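Local coordinates for protein PlaB phospholipase (Legionella pneumophila, PDB 6ZTH) that probably hydrolyses phospholipids, and binds several NAD(+) molecules, partly at contacts between the subunits of its four-chain assembly, at residues I343-I348 with V455-Q460; I356-Y361 with G389-F394; Y361-P366 with G414-A419. All blocks are in the same frame, centred on the assembly; numbering follows the deposited sequence.

Interaction 1. Residues I343-I348 with V455-Q460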
loop_
_atom_site.group_PDB
_atom_site.type_symbol
_atom_site.label_atom_id
_atom_site.label_comp_id
_atom_site.label_asym_id
_atom_site.label_seq_id
_atom_site.Cartn_x
_atom_site.Cartn_y
_atom_site.Cartn_z
ATOM N N ILE D 343 -6.352 -3.496 -27.824
ATOM C CA ILE D 343 -5.877 -2.118 -27.780
ATOM C C ILE D 343 -5.100 -1.931 -26.485
ATOM O O ILE D 343 -5.600 -2.252 -25.400
ATOM C CB ILE D 343 -7.032 -1.108 -27.873
ATOM C CG1 ILE D 343 -7.974 -1.468 -29.020
ATOM C CG2 ILE D 343 -6.482 0.297 -28.069
ATOM C CD1 ILE D 343 -9.037 -0.416 -29.292
ATOM N N ILE D 344 -3.883 -1.410 -26.599
ATOM C CA ILE D 344 -3.009 -1.157 -25.460
ATOM C C ILE D 344 -2.799 0.348 -25.381
ATOM O O ILE D 344 -2.070 0.923 -26.200
ATOM C CB ILE D 344 -1.676 -1.907 -25.581
ATOM C CG1 ILE D 344 -1.917 -3.411 -25.418
ATOM C CG2 ILE D 344 -0.682 -1.394 -24.556
ATOM C CD1 ILE D 344 -0.695 -4.276 -25.663
ATOM N N PHE D 345 -3.432 0.985 -24.397
ATOM C CA PHE D 345 -3.419 2.436 -24.277
ATOM C C PHE D 345 -2.307 2.889 -23.340
ATOM O O PHE D 345 -2.230 2.440 -22.192
ATOM C CB PHE D 345 -4.766 2.944 -23.756
ATOM C CG PHE D 345 -5.814 3.090 -24.818
ATOM C CD1 PHE D 345 -5.663 4.011 -25.841
ATOM C CD2 PHE D 345 -6.954 2.307 -24.793
ATOM C CE1 PHE D 345 -6.627 4.144 -26.822
ATOM C CE2 PHE D 345 -7.920 2.436 -25.769
ATOM C CZ PHE D 345 -7.759 3.357 -26.784
ATOM N N ARG D 346 -1.450 3.777 -23.836
ATOM C CA ARG D 346 -0.495 4.507 -23.014
ATOM C C ARG D 346 -0.842 5.988 -23.087
ATOM O O ARG D 346 -1.186 6.500 -24.157
ATOM C CB ARG D 346 0.946 4.286 -23.471
ATOM C CG ARG D 346 1.973 5.041 -22.633
ATOM C CD ARG D 346 3.385 4.871 -23.176
ATOM N NE ARG D 346 4.389 5.390 -22.250
ATOM C CZ ARG D 346 5.093 6.507 -22.436
ATOM N NH1 ARG D 346 4.918 7.249 -23.524
ATOM N NH2 ARG D 346 5.978 6.882 -21.525
ATOM N N LEU D 347 -0.747 6.673 -21.953
ATOM C CA LEU D 347 -1.168 8.064 -21.854
ATOM C C LEU D 347 -0.070 8.878 -21.192
ATOM O O LEU D 347 0.272 8.639 -20.030
ATOM C CB LEU D 347 -2.479 8.175 -21.074
ATOM C CG LEU D 347 -3.668 7.578 -21.830
ATOM C CD1 LEU D 347 -3.900 6.121 -21.444
ATOM C CD2 LEU D 347 -4.914 8.413 -21.600
ATOM N N ILE D 348 0.479 9.835 -21.938
ATOM C CA ILE D 348 1.490 10.756 -21.454
ATOM C C ILE D 348 1.011 12.178 -21.733
ATOM O O ILE D 348 -0.067 12.394 -22.286
ATOM C CB ILE D 348 2.865 10.503 -22.103
ATOM C CG1 ILE D 348 2.705 10.273 -23.607
ATOM C CG2 ILE D 348 3.547 9.307 -21.455
ATOM C CD1 ILE D 348 3.953 10.554 -24.408
ATOM N N VAL D 455 -1.654 2.223 -28.679
ATOM C CA VAL D 455 -2.143 3.590 -28.798
ATOM C C VAL D 455 -1.496 4.411 -27.693
ATOM O O VAL D 455 -1.747 4.174 -26.504
ATOM C CB VAL D 455 -3.674 3.661 -28.718
ATOM C CG1 VAL D 455 -4.144 5.102 -28.831
ATOM C CG2 VAL D 455 -4.304 2.801 -29.808
ATOM N N GLU D 456 -0.657 5.367 -28.084
ATOM C CA GLU D 456 -0.019 6.295 -27.159
ATOM C C GLU D 456 -0.716 7.645 -27.275
ATOM O O GLU D 456 -0.794 8.215 -28.369
ATOM C CB GLU D 456 1.473 6.425 -27.460
ATOM C CG GLU D 456 2.207 7.431 -26.584
ATOM C CD GLU D 456 3.715 7.273 -26.656
ATOM O OE1 GLU D 456 4.364 8.036 -27.401
ATOM O OE2 GLU D 456 4.253 6.380 -25.970
ATOM N N ILE D 457 -1.221 8.149 -26.153
ATOM C CA ILE D 457 -2.031 9.361 -26.118
ATOM C C ILE D 457 -1.241 10.440 -25.393
ATOM O O ILE D 457 -0.960 10.308 -24.194
ATOM C CB ILE D 457 -3.388 9.116 -25.429
ATOM C CG1 ILE D 457 -4.102 7.898 -26.032
ATOM C CG2 ILE D 457 -4.254 10.375 -25.498
ATOM C CD1 ILE D 457 -5.106 8.216 -27.124
HETATM N N MSE D 458 -0.881 11.501 -26.112
HETATM C CA MSE D 458 -0.215 12.646 -25.495
HETATM C C MSE D 458 -1.185 13.818 -25.332
HETATM O O MSE D 458 -1.681 14.362 -26.319
HETATM C CB MSE D 458 0.994 13.099 -26.320
HETATM C CG MSE D 458 1.687 14.333 -25.741
HETATM SE SE MSE D 458 3.537 14.598 -26.306
HETATM C CE MSE D 458 3.241 15.837 -27.780
ATOM N N LEU D 459 -1.445 14.203 -24.085
ATOM C CA LEU D 459 -2.316 15.327 -23.775
ATOM C C LEU D 459 -1.491 16.593 -23.578
ATOM O O LEU D 459 -0.315 16.541 -23.205
ATOM C CB LEU D 459 -3.142 15.057 -22.516
ATOM C CG LEU D 459 -4.479 14.339 -22.696
ATOM C CD1 LEU D 459 -5.592 15.320 -23.021
ATOM C CD2 LEU D 459 -4.368 13.290 -23.783
ATOM N N GLN D 460 -2.124 17.736 -23.829
ATOM C CA GLN D 460 -1.490 19.038 -23.645
ATOM C C GLN D 460 -1.734 19.501 -22.215
ATOM O O GLN D 460 -2.844 19.922 -21.871
ATOM C CB GLN D 460 -2.039 20.051 -24.644
ATOM C CG GLN D 460 -1.154 20.272 -25.857
ATOM C CD GLN D 460 -1.804 21.174 -26.888
ATOM O OE1 GLN D 460 -3.024 21.334 -26.910
ATOM N NE2 GLN D 460 -0.988 21.772 -27.748
#

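Interaction 2. Residues I356-Y361 with G389-F394. With NAD (nicotinamide-adenine-dinucleotide), chain K.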
loop_
_atom_site.group_PDB
_atom_site.type_symbol
_atom_site.label_atom_id
_atom_site.label_comp_id
_atom_site.label_asym_id
_atom_site.label_seq_id
_atom_site.Cartn_x
_atom_site.Cartn_y
_atom_site.Cartn_z
ATOM N N ILE D 356 -2.126 8.982 -15.235
ATOM C CA ILE D 356 -2.736 7.805 -14.644
ATOM C C ILE D 356 -4.230 7.986 -14.405
ATOM O O ILE D 356 -4.980 7.007 -14.500
ATOM C CB ILE D 356 -2.020 7.418 -13.332
ATOM C CG1 ILE D 356 -2.353 8.419 -12.221
ATOM C CG2 ILE D 356 -0.515 7.348 -13.541
ATOM C CD1 ILE D 356 -3.372 7.907 -11.222
ATOM N N ASP D 357 -4.683 9.201 -14.107
ATOM C CA ASP D 357 -6.083 9.471 -13.812
ATOM C C ASP D 357 -6.741 10.080 -15.042
ATOM O O ASP D 357 -6.374 11.178 -15.474
ATOM C CB ASP D 357 -6.221 10.407 -12.613
ATOM C CG ASP D 357 -7.615 10.384 -12.022
ATOM O OD1 ASP D 357 -7.957 9.396 -11.341
ATOM O OD2 ASP D 357 -8.372 11.352 -12.245
ATOM N N TYR D 358 -7.717 9.370 -15.590
ATOM C CA TYR D 358 -8.378 9.743 -16.829
ATOM C C TYR D 358 -9.479 8.717 -17.037
ATOM O O TYR D 358 -9.567 7.718 -16.316
ATOM C CB TYR D 358 -7.432 9.745 -18.021
ATOM C CG TYR D 358 -6.854 8.380 -18.303
ATOM C CD1 TYR D 358 -5.935 7.809 -17.434
ATOM C CD2 TYR D 358 -7.235 7.658 -19.424
ATOM C CE1 TYR D 358 -5.403 6.564 -17.679
ATOM C CE2 TYR D 358 -6.705 6.408 -19.678
ATOM C CZ TYR D 358 -5.792 5.865 -18.798
ATOM O OH TYR D 358 -5.256 4.621 -19.040
ATOM N N ASP D 359 -10.312 8.966 -18.032
ATOM C CA ASP D 359 -11.259 7.972 -18.501
ATOM C C ASP D 359 -11.219 7.953 -20.016
ATOM O O ASP D 359 -10.979 8.976 -20.660
ATOM C CB ASP D 359 -12.665 8.258 -18.024
ATOM C CG ASP D 359 -12.688 8.913 -16.661
ATOM O OD1 ASP D 359 -12.216 8.300 -15.680
ATOM O OD2 ASP D 359 -13.162 10.062 -16.573
ATOM N N LEU D 360 -11.489 6.782 -20.569
ATOM C CA LEU D 360 -11.310 6.520 -21.987
ATOM C C LEU D 360 -12.595 5.941 -22.548
ATOM O O LEU D 360 -13.104 4.943 -22.029
ATOM C CB LEU D 360 -10.143 5.558 -22.193
ATOM C CG LEU D 360 -9.737 5.287 -23.634
ATOM C CD1 LEU D 360 -8.226 5.311 -23.753
ATOM C CD2 LEU D 360 -10.311 3.954 -24.076
ATOM N N TYR D 361 -13.120 6.573 -23.595
ATOM C CA TYR D 361 -14.344 6.124 -24.245
ATOM C C TYR D 361 -14.057 5.815 -25.704
ATOM O O TYR D 361 -13.628 6.696 -26.457
ATOM C CB TYR D 361 -15.450 7.177 -24.155
ATOM C CG TYR D 361 -15.921 7.464 -22.758
ATOM C CD1 TYR D 361 -15.224 8.343 -21.949
ATOM C CD2 TYR D 361 -17.065 6.867 -22.246
ATOM C CE1 TYR D 361 -15.641 8.616 -20.673
ATOM C CE2 TYR D 361 -17.492 7.138 -20.965
ATOM C CZ TYR D 361 -16.775 8.014 -20.186
ATOM O OH TYR D 361 -17.186 8.296 -18.906
ATOM N N GLY D 389 -1.323 3.998 -15.569
ATOM C CA GLY D 389 -1.710 4.688 -16.781
ATOM C C GLY D 389 -1.833 3.833 -18.018
ATOM O O GLY D 389 -2.088 4.364 -19.102
ATOM N N LYS D 390 -1.660 2.520 -17.895
ATOM C CA LYS D 390 -1.718 1.611 -19.032
ATOM C C LYS D 390 -3.046 0.863 -19.007
ATOM O O LYS D 390 -3.387 0.223 -18.006
ATOM C CB LYS D 390 -0.542 0.636 -19.008
ATOM C CG LYS D 390 0.822 1.307 -19.131
ATOM C CD LYS D 390 1.033 1.939 -20.505
ATOM C CE LYS D 390 1.308 0.891 -21.573
ATOM N NZ LYS D 390 2.635 0.242 -21.398
ATOM N N LEU D 391 -3.786 0.945 -20.110
ATOM C CA LEU D 391 -5.123 0.377 -20.215
ATOM C C LEU D 391 -5.170 -0.526 -21.437
ATOM O O LEU D 391 -4.960 -0.061 -22.562
ATOM C CB LEU D 391 -6.175 1.481 -20.326
ATOM C CG LEU D 391 -7.426 1.397 -19.453
ATOM C CD1 LEU D 391 -7.114 1.063 -18.009
ATOM C CD2 LEU D 391 -8.168 2.727 -19.548
ATOM N N THR D 392 -5.442 -1.809 -21.218
ATOM C CA THR D 392 -5.543 -2.786 -22.294
ATOM C C THR D 392 -6.998 -3.211 -22.438
ATOM O O THR D 392 -7.583 -3.771 -21.504
ATOM C CB THR D 392 -4.655 -4.002 -22.025
ATOM O OG1 THR D 392 -3.294 -3.580 -21.875
ATOM C CG2 THR D 392 -4.752 -4.990 -23.178
ATOM N N TYR D 393 -7.575 -2.940 -23.604
ATOM C CA TYR D 393 -8.937 -3.340 -23.923
ATOM C C TYR D 393 -8.906 -4.556 -24.840
ATOM O O TYR D 393 -8.102 -4.620 -25.774
ATOM C CB TYR D 393 -9.696 -2.198 -24.598
ATOM C CG TYR D 393 -10.695 -1.496 -23.703
ATOM C CD1 TYR D 393 -10.275 -0.656 -22.681
ATOM C CD2 TYR D 393 -12.060 -1.670 -23.887
ATOM C CE1 TYR D 393 -11.187 -0.012 -21.865
ATOM C CE2 TYR D 393 -12.978 -1.030 -23.079
ATOM C CZ TYR D 393 -12.538 -0.204 -22.068
ATOM O OH TYR D 393 -13.455 0.431 -21.262
ATOM N N PHE D 394 -9.781 -5.521 -24.568
ATOM C CA PHE D 394 -9.944 -6.702 -25.409
ATOM C C PHE D 394 -11.343 -6.667 -26.006
ATOM O O PHE D 394 -12.336 -6.664 -25.268
ATOM C CB PHE D 394 -9.719 -7.988 -24.614
ATOM C CG PHE D 394 -9.382 -9.178 -25.471
ATOM C CD1 PHE D 394 -8.393 -9.100 -26.440
ATOM C CD2 PHE D 394 -10.053 -10.377 -25.304
ATOM C CE1 PHE D 394 -8.086 -10.193 -27.228
ATOM C CE2 PHE D 394 -9.748 -11.475 -26.087
ATOM C CZ PHE D 394 -8.763 -11.382 -27.050
HETATM P PA NAD K . -11.914 -2.996 -13.502
HETATM O O1A NAD K . -11.189 -4.305 -13.598
HETATM O O2A NAD K . -13.047 -2.972 -14.506
HETATM O O5B NAD K . -10.868 -1.776 -13.816
HETATM C C5B NAD K . -9.711 -1.658 -13.003
HETATM C C4B NAD K . -9.175 -0.165 -13.086
HETATM O O4B NAD K . -9.084 0.234 -14.591
HETATM C C3B NAD K . -9.991 0.636 -12.543
HETATM O O3B NAD K . -9.255 1.678 -11.818
HETATM C C2B NAD K . -10.863 1.329 -13.780
HETATM O O2B NAD K . -11.411 2.620 -13.366
HETATM C C1B NAD K . -9.988 1.478 -14.712
HETATM N N9A NAD K . -10.633 1.595 -16.069
HETATM C C8A NAD K . -11.336 0.581 -16.584
HETATM N N7A NAD K . -11.795 0.975 -17.788
HETATM C C5A NAD K . -11.361 2.231 -18.012
HETATM C C6A NAD K . -11.523 3.112 -19.074
HETATM N N6A NAD K . -12.249 2.970 -20.353
HETATM N N1A NAD K . -10.968 4.311 -19.019
HETATM C C2A NAD K . -10.240 4.681 -17.933
HETATM N N3A NAD K . -10.077 3.825 -16.889
HETATM C C4A NAD K . -10.643 2.608 -16.945
HETATM O O3 NAD K . -12.526 -2.815 -11.968
HETATM P PN NAD K . -13.364 -1.494 -11.464
HETATM O O1N NAD K . -13.888 -0.746 -12.664
HETATM O O2N NAD K . -12.448 -0.580 -10.664
HETATM O O5D NAD K . -14.630 -1.982 -10.503
HETATM C C5D NAD K . -14.351 -2.496 -9.215
HETATM C C4D NAD K . -15.086 -3.811 -9.008
HETATM O O4D NAD K . -16.323 -3.702 -9.414
HETATM C C3D NAD K . -14.385 -5.015 -9.905
HETATM O O3D NAD K . -14.554 -6.315 -9.198
HETATM C C2D NAD K . -15.003 -5.036 -10.980
HETATM O O2D NAD K . -14.925 -6.399 -11.633
HETATM C C1D NAD K . -16.496 -4.716 -10.521
HETATM N N1N NAD K . -17.234 -4.205 -11.512
HETATM C C2N NAD K . -17.258 -2.864 -11.729
HETATM C C3N NAD K . -18.045 -2.335 -12.761
HETATM C C7N NAD K . -18.076 -0.793 -13.011
HETATM O O7N NAD K . -19.094 -0.259 -13.265
HETATM N N7N NAD K . -16.835 -0.001 -12.926
HETATM C C4N NAD K . -18.783 -3.172 -13.552
HETATM C C5N NAD K . -18.757 -4.515 -13.333
HETATM C C6N NAD K . -17.972 -5.039 -12.298
#

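Interaction 3. Residues Y361-P366 with G414-A419. With NAD (nicotinamide-adenine-dinucleotide), chain G.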
loop_
_atom_site.group_PDB
_atom_site.type_symbol
_atom_site.label_atom_id
_atom_site.label_comp_id
_atom_site.label_asym_id
_atom_site.label_seq_id
_atom_site.Cartn_x
_atom_site.Cartn_y
_atom_site.Cartn_z
ATOM N N TYR D 361 -13.120 6.573 -23.595
ATOM C CA TYR D 361 -14.344 6.124 -24.245
ATOM C C TYR D 361 -14.057 5.815 -25.704
ATOM O O TYR D 361 -13.628 6.696 -26.457
ATOM C CB TYR D 361 -15.450 7.177 -24.155
ATOM C CG TYR D 361 -15.921 7.464 -22.758
ATOM C CD1 TYR D 361 -15.224 8.343 -21.949
ATOM C CD2 TYR D 361 -17.065 6.867 -22.246
ATOM C CE1 TYR D 361 -15.641 8.616 -20.673
ATOM C CE2 TYR D 361 -17.492 7.138 -20.965
ATOM C CZ TYR D 361 -16.775 8.014 -20.186
ATOM O OH TYR D 361 -17.186 8.296 -18.906
ATOM N N LEU D 362 -14.287 4.568 -26.098
ATOM C CA LEU D 362 -14.439 4.252 -27.509
ATOM C C LEU D 362 -15.781 4.792 -27.981
ATOM O O LEU D 362 -16.802 4.613 -27.310
ATOM C CB LEU D 362 -14.365 2.748 -27.733
ATOM C CG LEU D 362 -12.973 2.118 -27.743
ATOM C CD1 LEU D 362 -12.376 2.093 -26.352
ATOM C CD2 LEU D 362 -13.059 0.712 -28.316
ATOM N N THR D 363 -15.784 5.464 -29.126
ATOM C CA THR D 363 -17.002 6.030 -29.684
ATOM C C THR D 363 -17.126 5.604 -31.138
ATOM O O THR D 363 -16.124 5.414 -31.834
ATOM C CB THR D 363 -17.018 7.559 -29.574
ATOM O OG1 THR D 363 -16.269 8.128 -30.655
ATOM C CG2 THR D 363 -16.415 8.006 -28.250
ATOM N N ALA D 364 -18.368 5.447 -31.587
ATOM C CA ALA D 364 -18.644 4.985 -32.937
ATOM C C ALA D 364 -19.953 5.605 -33.406
ATOM O O ALA D 364 -20.606 6.359 -32.679
ATOM C CB ALA D 364 -18.700 3.456 -32.993
ATOM N N GLY D 365 -20.335 5.271 -34.634
ATOM C CA GLY D 365 -21.531 5.808 -35.232
ATOM C C GLY D 365 -21.353 7.250 -35.655
ATOM O O GLY D 365 -20.337 7.889 -35.363
ATOM N N PRO D 366 -22.338 7.789 -36.370
ATOM C CA PRO D 366 -22.296 9.218 -36.700
ATOM C C PRO D 366 -22.261 10.052 -35.429
ATOM O O PRO D 366 -22.918 9.734 -34.436
ATOM C CB PRO D 366 -23.584 9.443 -37.501
ATOM C CG PRO D 366 -24.465 8.281 -37.173
ATOM C CD PRO D 366 -23.551 7.128 -36.882
ATOM N N GLY D 414 -13.858 6.141 -32.960
ATOM C CA GLY D 414 -12.990 7.160 -32.412
ATOM C C GLY D 414 -12.667 6.896 -30.955
ATOM O O GLY D 414 -13.057 5.875 -30.385
ATOM N N PHE D 415 -11.940 7.844 -30.364
ATOM C CA PHE D 415 -11.527 7.774 -28.971
ATOM C C PHE D 415 -11.822 9.098 -28.283
ATOM O O PHE D 415 -11.810 10.161 -28.910
ATOM C CB PHE D 415 -10.031 7.447 -28.842
ATOM C CG PHE D 415 -9.656 6.101 -29.388
ATOM C CD1 PHE D 415 -10.291 4.958 -28.936
ATOM C CD2 PHE D 415 -8.672 5.978 -30.352
ATOM C CE1 PHE D 415 -9.953 3.715 -29.436
ATOM C CE2 PHE D 415 -8.327 4.737 -30.856
ATOM C CZ PHE D 415 -8.969 3.603 -30.396
ATOM N N ARG D 416 -12.090 9.021 -26.981
ATOM C CA ARG D 416 -12.318 10.207 -26.160
ATOM C C ARG D 416 -11.664 9.979 -24.804
ATOM O O ARG D 416 -12.094 9.103 -24.048
ATOM C CB ARG D 416 -13.812 10.498 -26.007
ATOM C CG ARG D 416 -14.109 11.612 -25.019
ATOM C CD ARG D 416 -15.579 12.024 -25.019
ATOM N NE ARG D 416 -16.175 12.007 -26.352
ATOM C CZ ARG D 416 -17.216 11.255 -26.709
ATOM N NH1 ARG D 416 -17.799 10.440 -25.838
ATOM N NH2 ARG D 416 -17.674 11.321 -27.950
ATOM N N VAL D 417 -10.627 10.759 -24.500
ATOM C CA VAL D 417 -9.958 10.727 -23.205
ATOM C C VAL D 417 -10.171 12.071 -22.524
ATOM O O VAL D 417 -10.120 13.120 -23.176
ATOM C CB VAL D 417 -8.451 10.413 -23.345
ATOM C CG1 VAL D 417 -7.655 11.675 -23.612
ATOM C CG2 VAL D 417 -7.934 9.723 -22.093
ATOM N N LYS D 418 -10.417 12.040 -21.215
ATOM C CA LYS D 418 -10.730 13.245 -20.456
ATOM C C LYS D 418 -9.536 13.784 -19.677
ATOM O O LYS D 418 -9.292 14.993 -19.691
ATOM C CB LYS D 418 -11.904 12.968 -19.505
ATOM C CG LYS D 418 -13.258 13.009 -20.206
ATOM C CD LYS D 418 -14.428 12.856 -19.247
ATOM C CE LYS D 418 -15.074 11.512 -19.390
ATOM N NZ LYS D 418 -14.454 10.644 -18.393
ATOM N N ALA D 419 -8.789 12.913 -18.995
ATOM C CA ALA D 419 -7.581 13.310 -18.277
ATOM C C ALA D 419 -7.900 14.265 -17.133
ATOM O O ALA D 419 -8.790 15.111 -17.254
ATOM C CB ALA D 419 -6.576 13.958 -19.233
HETATM P PA NAD G . -21.628 -2.726 -21.626
HETATM O O1A NAD G . -22.345 -1.411 -21.730
HETATM O O2A NAD G . -22.198 -3.528 -20.475
HETATM O O5B NAD G . -20.036 -2.449 -21.383
HETATM C C5B NAD G . -19.204 -3.546 -21.055
HETATM C C4B NAD G . -17.828 -3.012 -20.479
HETATM O O4B NAD G . -17.229 -1.956 -21.458
HETATM C C3B NAD G . -17.992 -2.388 -19.389
HETATM O O3B NAD G . -16.774 -2.489 -18.581
HETATM C C2B NAD G . -18.256 -0.797 -19.815
HETATM O O2B NAD G . -17.958 0.066 -18.665
HETATM C C1B NAD G . -17.426 -0.585 -20.754
HETATM N N9A NAD G . -17.846 0.424 -21.809
HETATM C C8A NAD G . -19.124 0.507 -22.209
HETATM N N7A NAD G . -19.204 1.477 -23.135
HETATM C C5A NAD G . -17.970 1.982 -23.319
HETATM C C6A NAD G . -17.491 2.986 -24.149
HETATM N N6A NAD G . -18.196 3.843 -25.124
HETATM N N1A NAD G . -16.203 3.295 -24.137
HETATM C C2A NAD G . -15.351 2.631 -23.310
HETATM N N3A NAD G . -15.818 1.646 -22.492
HETATM C C4A NAD G . -17.128 1.330 -22.505
HETATM O O3 NAD G . -21.798 -3.569 -23.043
HETATM P PN NAD G . -22.818 -3.138 -24.252
HETATM O O1N NAD G . -24.242 -3.209 -23.762
HETATM O O2N NAD G . -22.618 -4.099 -25.410
HETATM O O5D NAD G . -22.474 -1.594 -24.756
HETATM C C5D NAD G . -22.828 -1.237 -26.078
HETATM C C4D NAD G . -23.200 0.236 -26.115
HETATM O O4D NAD G . -24.362 0.415 -25.557
HETATM C C3D NAD G . -22.081 1.102 -25.257
HETATM O O3D NAD G . -21.783 2.365 -25.992
HETATM C C2D NAD G . -22.600 1.360 -24.158
HETATM O O2D NAD G . -22.060 2.681 -23.638
HETATM C C1D NAD G . -24.159 1.446 -24.474
HETATM N N1N NAD G . -24.939 1.150 -23.418
HETATM C C2N NAD G . -25.839 2.074 -22.982
HETATM C C3N NAD G . -26.667 1.789 -21.885
HETATM C C7N NAD G . -27.687 2.862 -21.385
HETATM O O7N NAD G . -28.522 2.564 -20.613
HETATM N N7N NAD G . -27.596 4.250 -21.877
HETATM C C4N NAD G . -26.572 0.581 -21.254
HETATM C C5N NAD G . -25.675 -0.343 -21.694
HETATM C C6N NAD G . -24.852 -0.058 -22.793
#

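Interaction 1. Residues I343-I348 with V455-Q460
Ile344, Arg346 and Ile348 turn their backbone polar groups to residues 455-459, a strand running in the same direction at 21°. Val455 N donates to Ile344 O, while Arg346 uses both its groups: its N reaches Val455 O at 2.7 Å and its O accepts from Ile457 N. Ile348 repeats the pattern with Ile457 O and Leu459 N. CA-H...O contacts thicken the ladder, as between Phe345 CA and Val455 O at 3.3 Å.

One bridge is ionic. Arg346 and Glu456 both carry CG anti to the backbone N (chi1 close to 180°), sending the extended chains out side by side, and Arg346 NH1 meets Glu456 OE2 at 2.7 Å. It comes from above the carboxylate, 68° out of its plane, and OE2 alone is gripped, Glu456 OE1 standing 4.0 Å from Arg346 NH1. Ile348 CG2 lies over one guanidinium face.

Apolar contacts fill the face bearing Phe345, Leu347, Val455 and Ile457. Val455 sends one methyl each way: CG1 obliquely to the Phe345 ring, 3.3 Å from CE1, and CG2 to Ile343 CG2 at 3.7 Å. Leu347 and Ile457 lie side by side, with Leu347 CG 3.9 Å from Ile457 CB, and both also touch Val417. Phe345 meets Phe415 edge-to-face.

Strand 340-349 is thereby paired in parallel with 451-463 and antiparallel with 391-396, an interior position in a mixed beta sheet whose apolar face packs against strand 413-417.

Interaction 2. Residues I356-Y361 with G389-F394
Tyr358 holds CG between its backbone N and carbonyl carbon (chi1 62°), which swings the ring toward residues 389-391, and the backbone at Leu360 directs CB toward Leu391. Leu391 approaches from the opposite direction and is the meeting point of both. Its CD2 lies 3.5 Å from Tyr358 OH, touching the tyrosine ring obliquely, and 4.3 Å from Leu360 CB. At the far end the two backbones come close where Ile356 CA sits 3.9 Å from Gly389 CA.

Between the segments lies the adenine of one NAD. Leu391 CD2 rests over one face of the base, 3.3 Å from its N1A, while the N1A/N6A pair is read by the backbone of Leu360. Leu360 N donates to N1A at 3.0 Å, a bent bond of 135°, and N6A donates to Leu360 O at 2.7 Å. The amino group has an additional acceptor on the opposite segment: N6A meets Tyr393 OH at 3.0 Å in a nearly straight bond of 169°, with the nitrogen near the plane of the tyrosine ring. Two bonds thus grip N6A from two different segments and fix the turn of the adenine.

Asp359 looks the other way, forming salt bridges with Lys418 and with Arg145 of the second subunit. Arg381 and Arg383, with Asn209 and Tyr211 of the second subunit, add further hydrogen bonds to NAD. Backbone N-H and C=O pairing with N1 and N6 is a familiar mode of adenine recognition, here set in an NAD site shared between two subunits.

Interaction 3. Residues Y361-P366 with G414-A419
Tyr361 and Arg416, and likewise Thr363 and Gly414, form the hydrogen-bonded pairs of a twisted antiparallel ladder whose strands run at 144°, with Leu362 and Phe415 as the non-hydrogen-bonded pair between them. Tyr361 N reaches Arg416 O at 2.8 Å, and Gly414 N reaches Thr363 O at 2.6 Å. Thr363 N returns a bond to Gly414 O.

On the face of Tyr361, Thr363 and Arg416 the side chains interlock. The Arg416 chain bends at chi3 (-38°), and Thr363 CG2 lies over one face of its guanidinium, 3.6 Å from NH2, the two side chains crossing at about a right angle. The charge of Arg416 is answered by a salt bridge to Glu370. Lys418 crosses the tyrosine obliquely: its CE is 3.2 Å from Tyr361 CE1, and its NZ, held by Asp359, lies in the ring plane at its edge. Tyr361 OH is hydrogen-bonded to Asp206 of the second subunit.

The face of Leu362 and Phe415 is apolar. The two side chains lie side by side, and Leu362 CG lies 3.8 Å from Phe415 CE1, at the edge of the phenyl ring.

Leu362 turns its backbone polar groups away from strand 413-417 to the adenine of a second NAD. N6A donates to Leu362 O at 2.7 Å, while the bond from Leu362 N to N1A is weak. Strand 360-364 is thus an outer strand of a three-stranded antiparallel sheet, one side paired with protein and the other edge bound to nucleotide.

How the interactions relate
Following the chain from the N terminus, strand 340-349 comes first, and its partnership with 451-463 in interaction 1 closes the longest loop. Everything else nests inside it. After strand 340-349 the chain passes through residues 356-366, which serve both remaining contacts: interaction 2 closes a short loop at 389-394, and interaction 3 a longer one at 414-419. Their segments alternate, so these two loops cross, with Tyr361 common to both. Interactions 1 and 2 also share a sheet, through the pairing of 340-349 with 391-396. Tyr358 packs on both Leu347 and Val417, which also touch each other, joining the mixed and three-stranded sheets. Separately, residues 360-362 carry NAD contacts near the second subunit.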